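Side-chain contacts in EDTA monooxygenase (EDTA-degrading bacterium BNC1, PDB 5DQP), which probably acts as a flavin-dependent monooxygenase in the breakdown of EDTA, using reduced FMN and molecular oxygen: residues T417-R421 and L422-R426; V338-A341 and L342-L346; Q398-P401 and I402-R406; E308-N311 and V312-L316; F99-P102 and Y103-A106. All blocks are in the same frame, centred on the assembly; numbering follows the deposited sequence.

Contact 1: residues T417-R421 and L422-R426; sequences TLRER and LGLPR
R419 and L424 meet where the one-turn helix 418-421 closes in a Schellman motif, with G423 at positive phi. Backbone bonds make the closure: L424 N donates to R419 O at 3.2 Å, G423 N to E420 O at 3.1 Å and L422 N to L418 O at 2.9 Å. At the other end T417 is the N-cap, its OG1 accepting from E420 N and donating to E420 OE1. The apolar share is small: L418 CD1 lies 3.7 Å from L422 CD1, the two leucines slanting across each other. The charged share belongs to R419. With CG anti to the backbone N (chi1 172°) and a bend at chi3, its chain runs past L424 at about a right angle and returns to the backbone beyond it. NH1 forms a salt bridge with E228, and NE bonds to P207 O, tying this turn to the loop before strand 210-213 and to the link between helix 217-226 and strand 229-233. Cutting R419 back to an alanine would probably leave E228 without its charge partner and P425 O without its guanidinium donor. The same NH1 reaches P425 O at 2.9 Å, the oxygen lying 30° out of the guanidinium plane.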
loop_
_atom_site.group_PDB
_atom_site.type_symbol
_atom_site.label_atom_id
_atom_site.label_comp_id
_atom_site.label_asym_id
_atom_site.label_seq_id
_atom_site.Cartn_x
_atom_site.Cartn_y
_atom_site.Cartn_z
ATOM N N THR A 417 3.759 19.398 -3.907
ATOM C CA THR A 417 2.675 18.574 -3.385
ATOM C C THR A 417 1.517 18.591 -4.380
ATOM O O THR A 417 1.358 19.540 -5.158
ATOM C CB THR A 417 2.234 19.039 -1.986
ATOM O OG1 THR A 417 1.364 20.174 -2.086
ATOM C CG2 THR A 417 3.469 19.398 -1.123
ATOM N N LEU A 418 0.743 17.503 -4.377
ATOM C CA LEU A 418 -0.403 17.399 -5.274
ATOM C C LEU A 418 -1.467 18.443 -4.939
ATOM O O LEU A 418 -1.978 19.136 -5.829
ATOM C CB LEU A 418 -0.975 15.976 -5.225
ATOM C CG LEU A 418 -2.119 15.702 -6.186
ATOM C CD1 LEU A 418 -1.688 15.923 -7.648
ATOM C CD2 LEU A 418 -2.625 14.271 -5.971
ATOM N N ARG A 419 -1.809 18.596 -3.660
ATOM C CA ARG A 419 -2.801 19.613 -3.303
ATOM C C ARG A 419 -2.390 21.003 -3.798
ATOM O O ARG A 419 -3.224 21.757 -4.320
ATOM C CB ARG A 419 -3.048 19.604 -1.795
ATOM C CG ARG A 419 -3.920 20.739 -1.297
ATOM C CD ARG A 419 -4.416 20.517 0.144
ATOM N NE ARG A 419 -5.105 19.242 0.324
ATOM C CZ ARG A 419 -6.357 19.001 -0.065
ATOM N NH1 ARG A 419 -7.065 19.957 -0.631
ATOM N NH2 ARG A 419 -6.910 17.803 0.121
ATOM N N GLU A 420 -1.106 21.359 -3.681
ATOM C CA GLU A 420 -0.687 22.685 -4.145
ATOM C C GLU A 420 -0.548 22.746 -5.664
ATOM O O GLU A 420 -0.889 23.758 -6.283
ATOM C CB GLU A 420 0.627 23.086 -3.460
ATOM C CG GLU A 420 0.458 23.245 -1.942
ATOM C CD GLU A 420 1.773 23.393 -1.170
ATOM O OE1 GLU A 420 2.739 22.659 -1.479
ATOM O OE2 GLU A 420 1.830 24.234 -0.237
ATOM N N ARG A 421 -0.046 21.678 -6.289
ATOM C CA ARG A 421 -0.003 21.626 -7.753
ATOM C C ARG A 421 -1.386 21.865 -8.370
ATOM O O ARG A 421 -1.530 22.591 -9.367
ATOM C CB ARG A 421 0.563 20.270 -8.195
ATOM C CG ARG A 421 0.650 20.086 -9.723
ATOM C CD ARG A 421 1.496 18.884 -10.072
ATOM N NE ARG A 421 2.774 18.888 -9.361
ATOM C CZ ARG A 421 3.422 17.783 -9.009
ATOM N NH1 ARG A 421 2.900 16.599 -9.315
ATOM N NH2 ARG A 421 4.589 17.855 -8.371
ATOM N N LEU A 422 -2.420 21.277 -7.775
ATOM C CA LEU A 422 -3.785 21.384 -8.284
ATOM C C LEU A 422 -4.481 22.690 -7.910
ATOM O O LEU A 422 -5.606 22.912 -8.360
ATOM C CB LEU A 422 -4.611 20.202 -7.768
ATOM C CG LEU A 422 -4.078 18.881 -8.310
ATOM C CD1 LEU A 422 -4.942 17.736 -7.828
ATOM C CD2 LEU A 422 -4.091 18.955 -9.824
ATOM N N GLY A 423 -3.860 23.546 -7.095
ATOM C CA GLY A 423 -4.475 24.816 -6.771
ATOM C C GLY A 423 -5.631 24.708 -5.808
ATOM O O GLY A 423 -6.491 25.582 -5.797
ATOM N N LEU A 424 -5.671 23.657 -4.986
ATOM C CA LEU A 424 -6.789 23.362 -4.100
ATOM C C LEU A 424 -6.620 24.021 -2.733
ATOM O O LEU A 424 -5.505 24.334 -2.314
ATOM C CB LEU A 424 -6.927 21.851 -3.936
ATOM C CG LEU A 424 -7.392 21.068 -5.175
ATOM C CD1 LEU A 424 -7.184 19.579 -4.926
ATOM C CD2 LEU A 424 -8.879 21.371 -5.555
ATOM N N PRO A 425 -7.728 24.249 -2.018
ATOM C CA PRO A 425 -7.642 24.786 -0.651
ATOM C C PRO A 425 -6.751 23.931 0.232
ATOM O O PRO A 425 -6.801 22.700 0.182
ATOM C CB PRO A 425 -9.093 24.733 -0.151
ATOM C CG PRO A 425 -9.934 24.425 -1.345
ATOM C CD PRO A 425 -9.067 23.723 -2.321
ATOM N N ARG A 426 -5.957 24.584 1.079
ATOM C CA ARG A 426 -5.182 23.829 2.060
ATOM C C ARG A 426 -6.094 23.065 3.009
ATOM O O ARG A 426 -5.753 21.964 3.460
ATOM C CB ARG A 426 -4.260 24.756 2.856
ATOM C CG ARG A 426 -3.415 24.006 3.903
ATOM C CD ARG A 426 -2.473 24.923 4.695
ATOM N NE ARG A 426 -1.518 25.619 3.837
ATOM C CZ ARG A 426 -1.566 26.923 3.569
ATOM N NH1 ARG A 426 -2.518 27.680 4.106
ATOM N NH2 ARG A 426 -0.658 27.475 2.773
#

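Contact 2: residues V338-A341 and L342-L346; sequences VDVA and LDEKL
V338 O accepts from L342 N at 3.0 Å, one of three successive i to i+4 bonds near the end of helix 331-344; D339 O to D343 N and V340 O to E344 N follow. The helix then closes in a Schellman motif: K345 takes positive phi, and L346 N returns to A341 O at 2.9 Å, lying in the carbonyl plane. Along one flank V338 and L342 stand side by side and point the same way, CG1 of the valine 4.0 Å from CD1 of the leucine. V340 and E344 make a second such pair, in which V340 CG1 lies 4.1 Å from E344 CD. The same methyl, set anti to the backbone N (chi1 172°), also receives L346 CD1 at 4.1 Å, so the residue after the turn packs back onto the helix. Helix 348-354 adds to this apolar patch, with L351 against V340 and A341. The carboxylate of E344 lies against the valine methyl, and OE2 forms salt bridges with R354 and R368. The glutamate therefore works twice over: CB and CG lie over V340 O, while two arginines share OE2, which is likely to keep the acid ionised beside an apolar neighbour.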
loop_
_atom_site.group_PDB
_atom_site.type_symbol
_atom_site.label_atom_id
_atom_site.label_comp_id
_atom_site.label_asym_id
_atom_site.label_seq_id
_atom_site.Cartn_x
_atom_site.Cartn_y
_atom_site.Cartn_z
ATOM N N VAL A 338 -26.465 10.655 -29.200
ATOM C CA VAL A 338 -27.130 11.578 -30.115
ATOM C C VAL A 338 -26.525 12.969 -29.992
ATOM O O VAL A 338 -26.210 13.618 -31.000
ATOM C CB VAL A 338 -28.650 11.595 -29.878
ATOM C CG1 VAL A 338 -29.254 12.721 -30.659
ATOM C CG2 VAL A 338 -29.238 10.282 -30.331
ATOM N N ASP A 339 -26.317 13.426 -28.756
ATOM C CA ASP A 339 -25.729 14.745 -28.523
ATOM C C ASP A 339 -24.327 14.841 -29.128
ATOM O O ASP A 339 -23.982 15.845 -29.757
ATOM C CB ASP A 339 -25.695 15.023 -27.018
ATOM C CG ASP A 339 -25.379 16.474 -26.690
ATOM O OD1 ASP A 339 -25.432 17.323 -27.615
ATOM O OD2 ASP A 339 -25.097 16.772 -25.499
ATOM N N VAL A 340 -23.514 13.801 -28.956
ATOM C CA VAL A 340 -22.185 13.774 -29.569
ATOM C C VAL A 340 -22.290 13.880 -31.083
ATOM O O VAL A 340 -21.592 14.679 -31.715
ATOM C CB VAL A 340 -21.419 12.507 -29.160
ATOM C CG1 VAL A 340 -20.120 12.417 -29.963
ATOM C CG2 VAL A 340 -21.094 12.543 -27.678
ATOM N N ALA A 341 -23.160 13.067 -31.691
ATOM C CA ALA A 341 -23.223 13.057 -33.148
ATOM C C ALA A 341 -23.651 14.415 -33.692
ATOM O O ALA A 341 -23.115 14.884 -34.703
ATOM C CB ALA A 341 -24.174 11.961 -33.635
ATOM N N LEU A 342 -24.621 15.062 -33.040
ATOM C CA LEU A 342 -25.090 16.350 -33.536
ATOM C C LEU A 342 -24.089 17.457 -33.245
ATOM O O LEU A 342 -23.801 18.278 -34.127
ATOM C CB LEU A 342 -26.449 16.691 -32.934
ATOM C CG LEU A 342 -27.557 15.738 -33.374
ATOM C CD1 LEU A 342 -28.824 16.106 -32.652
ATOM C CD2 LEU A 342 -27.762 15.749 -34.908
ATOM N N ASP A 343 -23.540 17.498 -32.018
ATOM C CA ASP A 343 -22.607 18.569 -31.672
ATOM C C ASP A 343 -21.377 18.556 -32.566
ATOM O O ASP A 343 -20.854 19.621 -32.910
ATOM C CB ASP A 343 -22.139 18.487 -30.217
ATOM C CG ASP A 343 -21.171 19.657 -29.858
ATOM O OD1 ASP A 343 -21.559 20.830 -30.076
ATOM O OD2 ASP A 343 -20.023 19.429 -29.392
ATOM N N GLU A 344 -20.864 17.364 -32.896
ATOM C CA GLU A 344 -19.627 17.221 -33.657
ATOM C C GLU A 344 -19.881 16.950 -35.145
ATOM O O GLU A 344 -18.921 16.840 -35.921
ATOM C CB GLU A 344 -18.751 16.121 -33.020
ATOM C CG GLU A 344 -18.259 16.523 -31.621
ATOM C CD GLU A 344 -17.474 15.441 -30.828
ATOM O OE1 GLU A 344 -17.464 15.539 -29.569
ATOM O OE2 GLU A 344 -16.849 14.524 -31.422
ATOM N N LYS A 345 -21.132 16.971 -35.573
ATOM C CA LYS A 345 -21.506 16.768 -36.965
ATOM C C LYS A 345 -20.993 15.461 -37.561
ATOM O O LYS A 345 -20.352 15.476 -38.548
ATOM C CB LYS A 345 -21.129 17.997 -37.808
ATOM C CG LYS A 345 -21.350 19.314 -37.064
ATOM C CD LYS A 345 -21.301 20.573 -37.890
ATOM C CE LYS A 345 -22.144 21.680 -37.320
ATOM N NZ LYS A 345 -21.552 22.296 -36.138
ATOM N N LEU A 346 -21.276 14.344 -36.903
ATOM C CA LEU A 346 -20.670 13.069 -37.244
ATOM C C LEU A 346 -21.588 12.231 -38.121
ATOM O O LEU A 346 -22.818 12.378 -38.104
ATOM C CB LEU A 346 -20.297 12.279 -35.985
ATOM C CG LEU A 346 -19.269 12.933 -35.038
ATOM C CD1 LEU A 346 -18.944 12.033 -33.874
ATOM C CD2 LEU A 346 -17.962 13.350 -35.742
#

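Contact 3: residues Q398-P401 and I402-R406; sequences QVVP and ILQSR
V400 and Q404 slant across one another one turn apart on helix 390-405, the amide end of the glutamine lying by the valine methyl. Q404 NE2 comes to 3.4 Å from V400 CG1. The glutamine chain is extended beyond CG, with CG anti to the carbonyl carbon (chi1 -74°), which carries its amide back along the helix: OE1 lies 3.5 Å from P401 CA, and NE2 finds its hydrogen-bond partner in P410 O, beyond the helix. A looser apolar pair sits nearby, V399 CG1 and L403 CD1 being 4.2 Å apart, with M6 and F409 also against the leucine. I402 instead follows the backbone, its CG1 at 3.3 Å from Q398 O; its side chain also packs on D363 and A366 of helix 362-374. P401 O is gripped twice by S405, from N at 2.8 Å and from OG at 2.9 Å. The two donors reach it from opposite faces of the carbonyl plane; OG, beside its own backbone N (chi1 -54°), is turned back along the helix. P401 has no N-H to give the preceding turn, and the chain kinks there. This is a proline-kinked helix, with a serine side chain returned to the i-4 carbonyl.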
loop_
_atom_site.group_PDB
_atom_site.type_symbol
_atom_site.label_atom_id
_atom_site.label_comp_id
_atom_site.label_asym_id
_atom_site.label_seq_id
_atom_site.Cartn_x
_atom_site.Cartn_y
_atom_site.Cartn_z
ATOM N N GLN A 398 4.526 13.781 -28.102
ATOM C CA GLN A 398 3.989 14.493 -29.254
ATOM C C GLN A 398 2.776 15.358 -28.953
ATOM O O GLN A 398 2.571 16.341 -29.648
ATOM C CB GLN A 398 3.656 13.493 -30.373
ATOM C CG GLN A 398 4.910 12.662 -30.738
ATOM C CD GLN A 398 4.675 11.609 -31.802
ATOM O OE1 GLN A 398 4.022 11.873 -32.808
ATOM N NE2 GLN A 398 5.233 10.412 -31.595
ATOM N N VAL A 399 1.973 15.037 -27.951
ATOM C CA VAL A 399 0.833 15.894 -27.628
ATOM C C VAL A 399 1.214 16.947 -26.596
ATOM O O VAL A 399 0.991 18.143 -26.790
ATOM C CB VAL A 399 -0.359 15.035 -27.143
ATOM C CG1 VAL A 399 -1.519 15.941 -26.664
ATOM C CG2 VAL A 399 -0.823 14.056 -28.240
ATOM N N VAL A 400 1.817 16.515 -25.484
ATOM C CA VAL A 400 2.210 17.448 -24.435
ATOM C C VAL A 400 3.014 18.644 -24.973
ATOM O O VAL A 400 2.682 19.781 -24.625
ATOM C CB VAL A 400 2.905 16.697 -23.298
ATOM C CG1 VAL A 400 3.687 17.630 -22.371
ATOM C CG2 VAL A 400 1.840 15.905 -22.505
ATOM N N PRO A 401 4.053 18.468 -25.789
ATOM C CA PRO A 401 4.799 19.652 -26.243
ATOM C C PRO A 401 3.940 20.635 -27.044
ATOM O O PRO A 401 4.182 21.849 -26.986
ATOM C CB PRO A 401 5.927 19.042 -27.080
ATOM C CG PRO A 401 6.081 17.651 -26.523
ATOM C CD PRO A 401 4.684 17.220 -26.273
ATOM N N ILE A 402 2.930 20.145 -27.766
ATOM C CA ILE A 402 1.975 21.042 -28.400
ATOM C C ILE A 402 1.247 21.843 -27.337
ATOM O O ILE A 402 1.183 23.077 -27.400
ATOM C CB ILE A 402 0.998 20.253 -29.299
ATOM C CG1 ILE A 402 1.768 19.435 -30.354
ATOM C CG2 ILE A 402 -0.005 21.208 -29.951
ATOM C CD1 ILE A 402 0.861 18.700 -31.390
ATOM N N LEU A 403 0.722 21.151 -26.319
ATOM C CA LEU A 403 0.015 21.839 -25.254
ATOM C C LEU A 403 0.910 22.841 -24.566
ATOM O O LEU A 403 0.440 23.902 -24.143
ATOM C CB LEU A 403 -0.543 20.845 -24.229
ATOM C CG LEU A 403 -1.590 19.824 -24.737
ATOM C CD1 LEU A 403 -1.974 18.855 -23.636
ATOM C CD2 LEU A 403 -2.841 20.512 -25.317
ATOM N N GLN A 404 2.197 22.511 -24.400
ATOM C CA GLN A 404 3.099 23.464 -23.758
ATOM C C GLN A 404 3.375 24.665 -24.671
ATOM O O GLN A 404 3.361 25.808 -24.208
ATOM C CB GLN A 404 4.399 22.775 -23.334
ATOM C CG GLN A 404 4.255 21.874 -22.105
ATOM C CD GLN A 404 5.318 20.795 -22.064
ATOM O OE1 GLN A 404 5.983 20.543 -23.069
ATOM N NE2 GLN A 404 5.465 20.120 -20.911
ATOM N N SER A 405 3.597 24.441 -25.967
ATOM C CA SER A 405 3.737 25.585 -26.887
ATOM C C SER A 405 2.496 26.452 -26.870
ATOM O O SER A 405 2.575 27.687 -26.917
ATOM C CB SER A 405 3.971 25.115 -28.323
ATOM O OG SER A 405 5.063 24.228 -28.386
ATOM N N ARG A 406 1.330 25.811 -26.862
ATOM C CA ARG A 406 0.084 26.547 -26.838
ATOM C C ARG A 406 -0.071 27.404 -25.586
ATOM O O ARG A 406 -0.970 28.246 -25.547
ATOM C CB ARG A 406 -1.069 25.554 -26.974
ATOM C CG ARG A 406 -1.028 24.796 -28.304
ATOM C CD ARG A 406 -1.666 25.611 -29.396
ATOM N NE ARG A 406 -1.065 25.374 -30.698
ATOM C CZ ARG A 406 -1.694 24.814 -31.717
ATOM N NH1 ARG A 406 -2.974 24.432 -31.587
ATOM N NH2 ARG A 406 -1.036 24.654 -32.865
#

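Contact 4: residues E308-N311 and V312-L316; sequences ERIN and VDQVL
N311 O takes two donors, Q314 N at 3.2 Å and a water at 2.7 Å that also donates to Q314 O. Q314 OE1 in turn accepts from N311 N at 2.9 Å, a side-chain bond that spans the turn. The donor stands above the amide plane, 43° out of it. CG of Q314 sits between its backbone N and carbonyl carbon (chi1 83°), and the chain beyond is extended, which carries the amide back over the turn. I310 backs it: CG2 lies 3.8 Å from Q314 CD, the two side chains meeting at about a right angle, and CG2 also meets L316 CD2 at 4.2 Å. The other amide end is tied through a second water, which accepts from Q314 NE2 and donates to R309 O. With Q314 reduced to an alanine, N311 N would probably lose its side-chain acceptor and I310 CG2 the amide packed on it. N311 OD1 is modelled only 2.5 Å from D313 N, implausibly short, so an Asx turn is suggested rather than certain. The carboxylate of D313 is engaged by R349 in a salt bridge. The whole is a type I beta turn from N311 to Q314, in the surface loop between helices 292-303 and 331-344.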
loop_
_atom_site.group_PDB
_atom_site.type_symbol
_atom_site.label_atom_id
_atom_site.label_comp_id
_atom_site.label_asym_id
_atom_site.label_seq_id
_atom_site.Cartn_x
_atom_site.Cartn_y
_atom_site.Cartn_z
ATOM N N GLU A 308 -31.340 1.776 -44.554
ATOM C CA GLU A 308 -31.774 1.780 -45.936
ATOM C C GLU A 308 -31.997 3.164 -46.503
ATOM O O GLU A 308 -31.891 3.347 -47.677
ATOM C CB GLU A 308 -33.009 0.936 -46.125
ATOM C CG GLU A 308 -32.678 -0.491 -46.450
ATOM C CD GLU A 308 -31.902 -1.168 -45.357
ATOM O OE1 GLU A 308 -30.681 -0.922 -45.212
ATOM O OE2 GLU A 308 -32.517 -1.943 -44.629
ATOM N N ARG A 309 -32.346 4.111 -45.660
ATOM C CA ARG A 309 -32.493 5.500 -46.042
ATOM C C ARG A 309 -31.268 6.344 -45.708
ATOM O O ARG A 309 -31.107 7.423 -46.290
ATOM C CB ARG A 309 -33.726 6.108 -45.360
ATOM C CG ARG A 309 -35.050 5.541 -45.851
ATOM C CD ARG A 309 -36.244 6.231 -45.195
ATOM N NE ARG A 309 -37.444 6.091 -46.017
ATOM C CZ ARG A 309 -38.453 5.261 -45.757
ATOM N NH1 ARG A 309 -39.495 5.207 -46.578
ATOM N NH2 ARG A 309 -38.435 4.496 -44.673
ATOM N N ILE A 310 -30.410 5.882 -44.795
ATOM C CA ILE A 310 -29.299 6.671 -44.269
ATOM C C ILE A 310 -28.007 5.924 -44.580
ATOM O O ILE A 310 -27.857 4.753 -44.213
ATOM C CB ILE A 310 -29.443 6.926 -42.754
ATOM C CG1 ILE A 310 -30.771 7.603 -42.441
ATOM C CG2 ILE A 310 -28.353 7.851 -42.238
ATOM C CD1 ILE A 310 -30.856 9.012 -42.960
ATOM N N ASN A 311 -27.088 6.597 -45.267
ATOM C CA ASN A 311 -25.744 6.076 -45.484
ATOM C C ASN A 311 -24.926 6.195 -44.200
ATOM O O ASN A 311 -25.062 7.169 -43.453
ATOM C CB ASN A 311 -25.075 6.863 -46.618
ATOM C CG ASN A 311 -23.691 6.345 -46.979
ATOM O OD1 ASN A 311 -22.706 6.650 -46.312
ATOM N ND2 ASN A 311 -23.611 5.573 -48.053
ATOM N N VAL A 312 -24.066 5.207 -43.938
ATOM C CA VAL A 312 -23.236 5.267 -42.735
ATOM C C VAL A 312 -22.194 6.375 -42.781
ATOM O O VAL A 312 -21.570 6.661 -41.754
ATOM C CB VAL A 312 -22.522 3.929 -42.431
ATOM C CG1 VAL A 312 -23.543 2.817 -42.271
ATOM C CG2 VAL A 312 -21.486 3.587 -43.497
ATOM N N ASP A 313 -22.004 7.029 -43.924
ATOM C CA ASP A 313 -21.036 8.111 -44.019
ATOM C C ASP A 313 -21.672 9.492 -44.050
ATOM O O ASP A 313 -20.950 10.497 -44.015
ATOM C CB ASP A 313 -20.156 7.913 -45.249
ATOM C CG ASP A 313 -19.106 6.840 -45.028
ATOM O OD1 ASP A 313 -18.400 6.905 -43.990
ATOM O OD2 ASP A 313 -18.990 5.921 -45.874
ATOM N N GLN A 314 -22.991 9.576 -44.081
ATOM C CA GLN A 314 -23.598 10.883 -44.151
ATOM C C GLN A 314 -23.728 11.517 -42.768
ATOM O O GLN A 314 -23.906 10.838 -41.750
ATOM C CB GLN A 314 -24.949 10.789 -44.852
ATOM C CG GLN A 314 -26.100 10.390 -44.032
ATOM C CD GLN A 314 -27.354 10.279 -44.926
ATOM O OE1 GLN A 314 -27.435 9.399 -45.801
ATOM N NE2 GLN A 314 -28.306 11.196 -44.736
ATOM N N VAL A 315 -23.628 12.842 -42.738
ATOM C CA VAL A 315 -23.807 13.568 -41.492
ATOM C C VAL A 315 -25.196 13.283 -40.954
ATOM O O VAL A 315 -26.204 13.543 -41.627
ATOM C CB VAL A 315 -23.607 15.068 -41.690
ATOM C CG1 VAL A 315 -24.051 15.804 -40.401
ATOM C CG2 VAL A 315 -22.171 15.362 -42.028
ATOM N N LEU A 316 -25.251 12.779 -39.725
ATOM C CA LEU A 316 -26.513 12.453 -39.078
ATOM C C LEU A 316 -27.282 13.710 -38.693
ATOM O O LEU A 316 -26.704 14.737 -38.319
ATOM C CB LEU A 316 -26.249 11.617 -37.834
ATOM C CG LEU A 316 -25.727 10.219 -38.112
ATOM C CD1 LEU A 316 -25.046 9.634 -36.858
ATOM C CD2 LEU A 316 -26.886 9.347 -38.544
HETATM O O HOH W 1 -30.395 10.008 -46.877
HETATM O O HOH W 2 -24.420 8.295 -41.043
#

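Contact 5: residues F99-P102 and Y103-A106; sequences FSLP and YTLA
L101 is the N-cap of helix 102-115, which follows strand 90-96 in what the family leads one to expect is a TIM barrel of the luciferase-like type, and across the contact its carbonyl meets L105. L105 N donates to L101 O at 2.9 Å, almost straight (172°), and A106 N follows on P102 O at 2.9 Å from above the carbonyl plane. P102 suits the first turn, where a residue needs no N-H for a helical bond. Two light side-chain contacts add to this. S100 comes up to L105, its OG and CB each 3.9 Å from CD1; CG of that leucine stands anti to the backbone N (chi1 -174°), which swings the methyl back toward the loop. The hydroxyl of S100 is itself bonded to S96 O at the end of the strand, and its side chain is about 8 Å from that of D57, a residue predicted to bind FMN. T104 OG1 lies 4.0 Å from L101 CB, yet its hydrogen bond is made with Y136 OH of the second subunit, and L101 packs on L101 of that subunit, so the helix start lies on the dimer interface. P102 and L105 both pack on F153 of helix 143-161, joining two neighbouring helices of the barrel. A106 CB sits close to the carbonyl that its own N-H bonds, 3.2 Å from P102 O.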
loop_
_atom_site.group_PDB
_atom_site.type_symbol
_atom_site.label_atom_id
_atom_site.label_comp_id
_atom_site.label_asym_id
_atom_site.label_seq_id
_atom_site.Cartn_x
_atom_site.Cartn_y
_atom_site.Cartn_z
ATOM N N PHE A 99 -15.586 -1.989 1.450
ATOM C CA PHE A 99 -14.811 -3.040 2.033
ATOM C C PHE A 99 -13.414 -2.538 2.340
ATOM O O PHE A 99 -12.433 -3.018 1.835
ATOM C CB PHE A 99 -14.768 -4.235 1.090
ATOM C CG PHE A 99 -16.116 -4.675 0.641
ATOM C CD1 PHE A 99 -16.915 -5.388 1.466
ATOM C CD2 PHE A 99 -16.607 -4.293 -0.575
ATOM C CE1 PHE A 99 -18.160 -5.757 1.068
ATOM C CE2 PHE A 99 -17.844 -4.664 -0.986
ATOM C CZ PHE A 99 -18.628 -5.399 -0.163
ATOM N N SER A 100 -13.371 -1.565 3.202
ATOM C CA SER A 100 -12.158 -1.103 3.844
ATOM C C SER A 100 -12.500 -0.770 5.291
ATOM O O SER A 100 -13.636 -0.415 5.605
ATOM C CB SER A 100 -11.560 0.118 3.117
ATOM O OG SER A 100 -11.114 -0.201 1.809
ATOM N N LEU A 101 -11.523 -0.922 6.169
ATOM C CA LEU A 101 -11.639 -0.376 7.518
ATOM C C LEU A 101 -11.181 1.083 7.519
ATOM O O LEU A 101 -10.065 1.369 7.073
ATOM C CB LEU A 101 -10.807 -1.199 8.479
ATOM C CG LEU A 101 -11.256 -2.663 8.435
ATOM C CD1 LEU A 101 -10.284 -3.567 9.169
ATOM C CD2 LEU A 101 -12.690 -2.783 9.053
ATOM N N PRO A 102 -12.009 2.022 8.001
ATOM C CA PRO A 102 -11.646 3.454 7.915
ATOM C C PRO A 102 -10.332 3.821 8.579
ATOM O O PRO A 102 -9.641 4.745 8.126
ATOM C CB PRO A 102 -12.813 4.167 8.634
ATOM C CG PRO A 102 -13.861 3.165 8.832
ATOM C CD PRO A 102 -13.254 1.799 8.753
ATOM N N TYR A 103 -10.000 3.202 9.707
ATOM C CA TYR A 103 -8.766 3.614 10.361
ATOM C C TYR A 103 -7.569 3.141 9.553
ATOM O O TYR A 103 -6.607 3.893 9.337
ATOM C CB TYR A 103 -8.739 3.085 11.793
ATOM C CG TYR A 103 -7.629 3.660 12.636
ATOM C CD1 TYR A 103 -6.378 3.067 12.649
ATOM C CD2 TYR A 103 -7.833 4.783 13.418
ATOM C CE1 TYR A 103 -5.360 3.575 13.407
ATOM C CE2 TYR A 103 -6.822 5.302 14.176
ATOM C CZ TYR A 103 -5.580 4.683 14.163
ATOM O OH TYR A 103 -4.531 5.147 14.915
ATOM N N THR A 104 -7.645 1.915 9.041
ATOM C CA THR A 104 -6.600 1.410 8.166
ATOM C C THR A 104 -6.468 2.262 6.906
ATOM O O THR A 104 -5.368 2.697 6.551
ATOM C CB THR A 104 -6.892 -0.040 7.817
ATOM O OG1 THR A 104 -6.868 -0.811 9.029
ATOM C CG2 THR A 104 -5.827 -0.557 6.868
ATOM N N LEU A 105 -7.578 2.537 6.230
ATOM C CA LEU A 105 -7.499 3.323 5.000
ATOM C C LEU A 105 -6.987 4.737 5.266
ATOM O O LEU A 105 -6.117 5.238 4.541
ATOM C CB LEU A 105 -8.862 3.363 4.312
ATOM C CG LEU A 105 -8.842 4.041 2.940
ATOM C CD1 LEU A 105 -9.876 3.442 2.056
ATOM C CD2 LEU A 105 -9.103 5.550 3.103
ATOM N N ALA A 106 -7.525 5.411 6.292
ATOM C CA ALA A 106 -7.043 6.755 6.633
ATOM C C ALA A 106 -5.525 6.757 6.822
ATOM O O ALA A 106 -4.800 7.625 6.309
ATOM C CB ALA A 106 -7.743 7.250 7.912
#

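In the fold
Only contacts 2 and 4 touch. Their centres are 14 Å apart, and L346 O and L316 N, 3.0 Å apart, probably form a hydrogen bond; A341 CB packs on L316 CD1 at 4.1 Å. The loop turn of contact 4 is thus pinned against the end of helix 331-344. Contact 5 lies nearest the predicted FMN site, L105 being about 9 Å from T94 between side chains; the other four are away from it. Contacts 4 and 5, on opposite sides of the chain's centre, are the farthest apart, about 53 Å between centres. Contact 1 is about as far from contact 3 as from contact 5, 23 and 24 Å between centres.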